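Local coordinates for protein acetyltransferase, GNAT family (Colwellia psychrerythraea, PDB 3IWG) that probably transfers acyl groups, such as acetyl, to substrates that remain to be identified, as a member of the GNAT family, at residues 23-36 against 99-111. Numbering follows the deposited sequence.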
loop_
_atom_site.group_PDB
_atom_site.type_symbol
_atom_site.label_atom_id
_atom_site.label_comp_id
_atom_site.label_asym_id
_atom_site.label_seq_id
_atom_site.Cartn_x
_atom_site.Cartn_y
_atom_site.Cartn_z
ATOM N N TYR A 23 -4.355 4.060 -26.415
ATOM C CA TYR A 23 -3.003 4.572 -26.131
ATOM C C TYR A 23 -2.019 3.420 -25.940
ATOM O O TYR A 23 -1.051 3.325 -26.656
ATOM C CB TYR A 23 -3.031 5.481 -24.922
ATOM C CG TYR A 23 -1.683 6.025 -24.533
ATOM C CD1 TYR A 23 -1.030 6.944 -25.330
ATOM C CD2 TYR A 23 -1.086 5.648 -23.364
ATOM C CE1 TYR A 23 0.202 7.462 -24.978
ATOM C CE2 TYR A 23 0.139 6.167 -22.979
ATOM C CZ TYR A 23 0.790 7.054 -23.811
ATOM O OH TYR A 23 1.992 7.568 -23.449
ATOM N N PHE A 24 -2.377 2.480 -25.078
ATOM C CA PHE A 24 -1.533 1.335 -24.763
ATOM C C PHE A 24 -1.380 0.345 -25.925
ATOM O O PHE A 24 -0.263 -0.135 -26.176
ATOM C CB PHE A 24 -2.025 0.640 -23.494
ATOM C CG PHE A 24 -1.804 1.489 -22.227
ATOM C CD1 PHE A 24 -0.521 1.844 -21.821
ATOM C CD2 PHE A 24 -2.865 1.943 -21.465
ATOM C CE1 PHE A 24 -0.315 2.632 -20.679
ATOM C CE2 PHE A 24 -2.663 2.734 -20.348
ATOM C CZ PHE A 24 -1.381 3.082 -19.960
ATOM N N ASP A 25 -2.480 0.056 -26.618
ATOM C CA ASP A 25 -2.412 -0.766 -27.825
ATOM C C ASP A 25 -1.400 -0.227 -28.865
ATOM O O ASP A 25 -0.689 -1.017 -29.485
ATOM C CB ASP A 25 -3.790 -0.888 -28.498
ATOM C CG ASP A 25 -4.707 -1.861 -27.781
ATOM O OD1 ASP A 25 -4.205 -2.542 -26.860
ATOM O OD2 ASP A 25 -5.922 -1.951 -28.125
ATOM N N SER A 26 -1.307 1.100 -28.980
ATOM C CA SER A 26 -0.424 1.739 -29.919
ATOM C C SER A 26 1.050 1.560 -29.531
ATOM O O SER A 26 1.867 1.732 -30.385
ATOM C CB SER A 26 -0.739 3.253 -30.022
ATOM O OG SER A 26 -0.204 4.004 -28.880
ATOM N N SER A 27 1.390 1.284 -28.258
ATOM C CA SER A 27 2.827 1.180 -27.842
ATOM C C SER A 27 3.575 0.043 -28.563
ATOM O O SER A 27 3.014 -1.022 -28.797
ATOM C CB SER A 27 2.972 0.993 -26.324
ATOM O OG SER A 27 2.745 -0.350 -25.910
ATOM N N ILE A 28 4.846 0.279 -28.901
ATOM C CA ILE A 28 5.634 -0.669 -29.686
ATOM C C ILE A 28 5.991 -1.818 -28.791
ATOM O O ILE A 28 5.998 -2.969 -29.223
ATOM C CB ILE A 28 6.967 -0.044 -30.268
ATOM C CG1 ILE A 28 6.674 1.093 -31.231
ATOM C CG2 ILE A 28 7.782 -1.079 -31.070
ATOM C CD1 ILE A 28 5.525 0.779 -32.213
ATOM N N VAL A 29 6.310 -1.508 -27.538
ATOM C CA VAL A 29 6.520 -2.544 -26.527
ATOM C C VAL A 29 5.653 -2.262 -25.336
ATOM O O VAL A 29 5.148 -1.156 -25.166
ATOM C CB VAL A 29 8.001 -2.636 -26.074
ATOM C CG1 VAL A 29 8.854 -3.291 -27.181
ATOM C CG2 VAL A 29 8.552 -1.259 -25.602
ATOM N N PRO A 30 5.503 -3.242 -24.454
ATOM C CA PRO A 30 4.848 -2.881 -23.173
ATOM C C PRO A 30 5.585 -1.745 -22.427
ATOM O O PRO A 30 6.814 -1.694 -22.412
ATOM C CB PRO A 30 4.878 -4.198 -22.389
ATOM C CG PRO A 30 6.040 -5.000 -23.060
ATOM C CD PRO A 30 5.911 -4.659 -24.512
ATOM N N LEU A 31 4.824 -0.816 -21.863
ATOM C CA LEU A 31 5.380 0.298 -21.120
ATOM C C LEU A 31 5.625 -0.005 -19.630
ATOM O O LEU A 31 5.070 -0.942 -19.042
ATOM C CB LEU A 31 4.474 1.513 -21.238
ATOM C CG LEU A 31 4.090 1.891 -22.669
ATOM C CD1 LEU A 31 3.139 3.054 -22.662
ATOM C CD2 LEU A 31 5.392 2.169 -23.461
ATOM N N ASP A 32 6.449 0.829 -19.021
ATOM C CA ASP A 32 6.848 0.620 -17.653
ATOM C C ASP A 32 5.702 0.703 -16.648
ATOM O O ASP A 32 5.095 1.751 -16.471
ATOM C CB ASP A 32 7.879 1.632 -17.204
ATOM C CG ASP A 32 8.395 1.296 -15.839
ATOM O OD1 ASP A 32 9.259 0.397 -15.786
ATOM O OD2 ASP A 32 7.880 1.852 -14.832
ATOM N N GLY A 33 5.487 -0.386 -15.940
ATOM C CA GLY A 33 4.468 -0.440 -14.881
ATOM C C GLY A 33 4.418 0.674 -13.840
ATOM O O GLY A 33 3.348 1.181 -13.523
HETATM N N MSE A 34 5.572 1.082 -13.314
HETATM C CA MSE A 34 5.555 2.103 -12.248
HETATM C C MSE A 34 5.179 3.417 -12.894
HETATM O O MSE A 34 4.337 4.121 -12.370
HETATM C CB MSE A 34 6.889 2.225 -11.481
HETATM C CG MSE A 34 6.759 2.144 -9.949
HETATM SE SE MSE A 34 5.202 3.023 -8.999
HETATM C CE MSE A 34 4.444 1.405 -8.190
ATOM N N TRP A 35 5.745 3.714 -14.059
ATOM C CA TRP A 35 5.375 4.947 -14.765
ATOM C C TRP A 35 3.897 5.006 -15.148
ATOM O O TRP A 35 3.213 5.991 -14.833
ATOM C CB TRP A 35 6.238 5.153 -15.985
ATOM C CG TRP A 35 7.514 5.640 -15.610
ATOM C CD1 TRP A 35 8.585 4.908 -15.272
ATOM C CD2 TRP A 35 7.866 6.997 -15.420
ATOM N NE1 TRP A 35 9.640 5.730 -14.918
ATOM C CE2 TRP A 35 9.222 7.022 -14.997
ATOM C CE3 TRP A 35 7.179 8.203 -15.581
ATOM C CZ2 TRP A 35 9.910 8.203 -14.716
ATOM C CZ3 TRP A 35 7.866 9.393 -15.305
ATOM C CH2 TRP A 35 9.237 9.377 -14.881
ATOM N N HIS A 36 3.390 3.952 -15.763
ATOM C CA HIS A 36 2.068 4.039 -16.399
ATOM C C HIS A 36 0.925 3.516 -15.590
ATOM O O HIS A 36 -0.186 3.948 -15.821
ATOM C CB HIS A 36 2.075 3.425 -17.787
ATOM C CG HIS A 36 2.777 4.298 -18.763
ATOM N ND1 HIS A 36 4.124 4.169 -19.034
ATOM C CD2 HIS A 36 2.374 5.431 -19.385
ATOM C CE1 HIS A 36 4.510 5.170 -19.802
ATOM N NE2 HIS A 36 3.466 5.943 -20.038
ATOM N N GLY A 99 7.675 20.223 -19.289
ATOM C CA GLY A 99 8.315 19.173 -20.040
ATOM C C GLY A 99 7.518 17.910 -20.170
ATOM O O GLY A 99 6.315 17.860 -19.910
ATOM N N ALA A 100 8.184 16.864 -20.601
ATOM C CA ALA A 100 7.487 15.597 -20.751
ATOM C C ALA A 100 8.408 14.452 -20.474
ATOM O O ALA A 100 9.633 14.573 -20.652
ATOM C CB ALA A 100 6.915 15.473 -22.133
ATOM N N PHE A 101 7.812 13.370 -19.995
ATOM C CA PHE A 101 8.444 12.071 -19.988
ATOM C C PHE A 101 7.698 11.224 -21.009
ATOM O O PHE A 101 6.443 11.198 -21.050
ATOM C CB PHE A 101 8.363 11.369 -18.617
ATOM C CG PHE A 101 9.122 12.083 -17.477
ATOM C CD1 PHE A 101 10.441 11.739 -17.182
ATOM C CD2 PHE A 101 8.502 13.056 -16.713
ATOM C CE1 PHE A 101 11.160 12.364 -16.129
ATOM C CE2 PHE A 101 9.180 13.691 -15.661
ATOM C CZ PHE A 101 10.518 13.345 -15.354
ATOM N N VAL A 102 8.484 10.497 -21.791
ATOM C CA VAL A 102 8.012 9.758 -22.910
ATOM C C VAL A 102 9.055 8.724 -23.267
ATOM O O VAL A 102 10.241 8.969 -23.102
ATOM C CB VAL A 102 7.774 10.701 -24.109
ATOM C CG1 VAL A 102 9.081 11.213 -24.609
ATOM C CG2 VAL A 102 6.960 10.028 -25.190
ATOM N N SER A 103 8.597 7.543 -23.706
ATOM C CA SER A 103 9.531 6.550 -24.197
ATOM C C SER A 103 9.585 6.508 -25.695
ATOM O O SER A 103 8.658 6.915 -26.394
ATOM C CB SER A 103 9.217 5.149 -23.694
ATOM O OG SER A 103 8.102 4.594 -24.352
ATOM N N THR A 104 10.656 5.900 -26.153
ATOM C CA THR A 104 10.829 5.573 -27.537
ATOM C C THR A 104 9.824 4.582 -28.098
ATOM O O THR A 104 9.891 4.278 -29.299
ATOM C CB THR A 104 12.237 5.026 -27.734
ATOM O OG1 THR A 104 12.377 3.808 -26.995
ATOM C CG2 THR A 104 13.258 6.077 -27.236
ATOM N N ALA A 105 8.890 4.090 -27.258
ATOM C CA ALA A 105 7.866 3.152 -27.696
ATOM C C ALA A 105 6.544 3.854 -27.854
ATOM O O ALA A 105 5.541 3.203 -28.259
ATOM C CB ALA A 105 7.708 1.993 -26.675
ATOM N N GLU A 106 6.488 5.152 -27.508
ATOM C CA GLU A 106 5.248 5.915 -27.775
ATOM C C GLU A 106 5.492 6.936 -28.901
ATOM O O GLU A 106 5.895 8.085 -28.676
ATOM C CB GLU A 106 4.698 6.567 -26.496
ATOM C CG GLU A 106 4.598 5.618 -25.257
ATOM C CD GLU A 106 5.035 6.293 -23.953
ATOM O OE1 GLU A 106 4.223 7.042 -23.377
ATOM O OE2 GLU A 106 6.195 6.059 -23.509
ATOM N N LEU A 107 5.241 6.492 -30.132
ATOM C CA LEU A 107 5.849 7.135 -31.304
ATOM C C LEU A 107 5.240 8.491 -31.509
ATOM O O LEU A 107 5.952 9.474 -31.640
ATOM C CB LEU A 107 5.692 6.246 -32.545
ATOM C CG LEU A 107 6.491 4.926 -32.585
ATOM C CD1 LEU A 107 6.144 4.060 -33.829
ATOM C CD2 LEU A 107 7.984 5.172 -32.482
ATOM N N ASN A 108 3.915 8.556 -31.490
ATOM C CA ASN A 108 3.230 9.822 -31.713
ATOM C C ASN A 108 3.526 10.856 -30.653
ATOM O O ASN A 108 3.739 12.009 -30.942
ATOM C CB ASN A 108 1.735 9.613 -31.853
ATOM C CG ASN A 108 1.334 9.163 -33.254
ATOM O OD1 ASN A 108 0.700 8.123 -33.431
ATOM N ND2 ASN A 108 1.664 9.967 -34.247
ATOM N N TYR A 109 3.564 10.440 -29.406
ATOM C CA TYR A 109 3.755 11.387 -28.303
ATOM C C TYR A 109 5.195 11.827 -28.358
ATOM O O TYR A 109 5.511 13.015 -28.235
ATOM C CB TYR A 109 3.332 10.671 -26.996
ATOM C CG TYR A 109 3.686 11.278 -25.654
ATOM C CD1 TYR A 109 3.861 12.631 -25.487
ATOM C CD2 TYR A 109 3.802 10.463 -24.530
ATOM C CE1 TYR A 109 4.148 13.171 -24.239
ATOM C CE2 TYR A 109 4.107 10.994 -23.294
ATOM C CZ TYR A 109 4.280 12.344 -23.148
ATOM O OH TYR A 109 4.637 12.876 -21.913
ATOM N N GLN A 110 6.083 10.880 -28.598
ATOM C CA GLN A 110 7.532 11.201 -28.714
ATOM C C GLN A 110 7.804 12.219 -29.825
ATOM O O GLN A 110 8.585 13.174 -29.641
ATOM C CB GLN A 110 8.358 9.931 -28.978
ATOM C CG GLN A 110 9.834 10.183 -29.165
ATOM C CD GLN A 110 10.652 8.919 -29.479
ATOM O OE1 GLN A 110 11.540 8.550 -28.702
ATOM N NE2 GLN A 110 10.346 8.251 -30.592
ATOM N N ALA A 111 7.159 12.015 -30.972
ATOM C CA ALA A 111 7.405 12.880 -32.098
ATOM C C ALA A 111 7.187 14.296 -31.678
ATOM O O ALA A 111 7.997 15.183 -31.983
ATOM C CB ALA A 111 6.490 12.536 -33.279
HETATM O O HOH W 1 3.370 4.536 -30.827
#
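Ile28 and Ala105 join two loops by one backbone hydrogen bond, Ile28 N giving its proton to Ala105 O over 3.1 Å; Ser27 CA adds a CH···O contact to the same oxygen. A water bonded to both Ser26 O and Leu107 N continues the link where residues 107-111 begin their helix. The case is consistent with a small side chain allowing two loops to approach closely: the methyl of Ala105 meets Val29 CG2 at 3.5 Å and Leu31 CD2 at 4.0 Å. At the more exposed margin Ile28 and Leu107 lie roughly at right angles, touching through their CD1 methyls.

Deeper in, Leu31 splits its branches, CD2 going to Ser103 OG and CD1 to Glu106 CG, while CD1 also covers the centre of one His36 ring face. Glu106, bent at chi2 (139°), turns its carboxylate back towards the strand it follows. There Glu106 OE2 accepts two bonds, one from Ser103 OG on its anti lone pair and one from Ser103 N from above the carboxylate plane, and this pairing holds the carboxylate in place. Tyr23 OH lies too near Glu106 OE1 for the detail of that approach to be trusted. The Ser103 hydroxyl oxygen also accepts from Ala105 N, forming an ST turn within the type I beta turn 103-106.

Farther along, Trp35 CH2 stands 3.5 Å above one face of Phe101, off centre; the six-membered ring of Trp35 and the Phe101 ring make an oblique pair, their planes at 43°.

Within the N-terminal GNAT domain, the contact thus links the loop between helices 17-26 and 33-39 to the turn between strand 99-103 and helix 107-116. Strand 99-103 lies between strands 65-71 and 262-273, while Met126 of strand 117-129 touches Val29, Leu31 and Ser103.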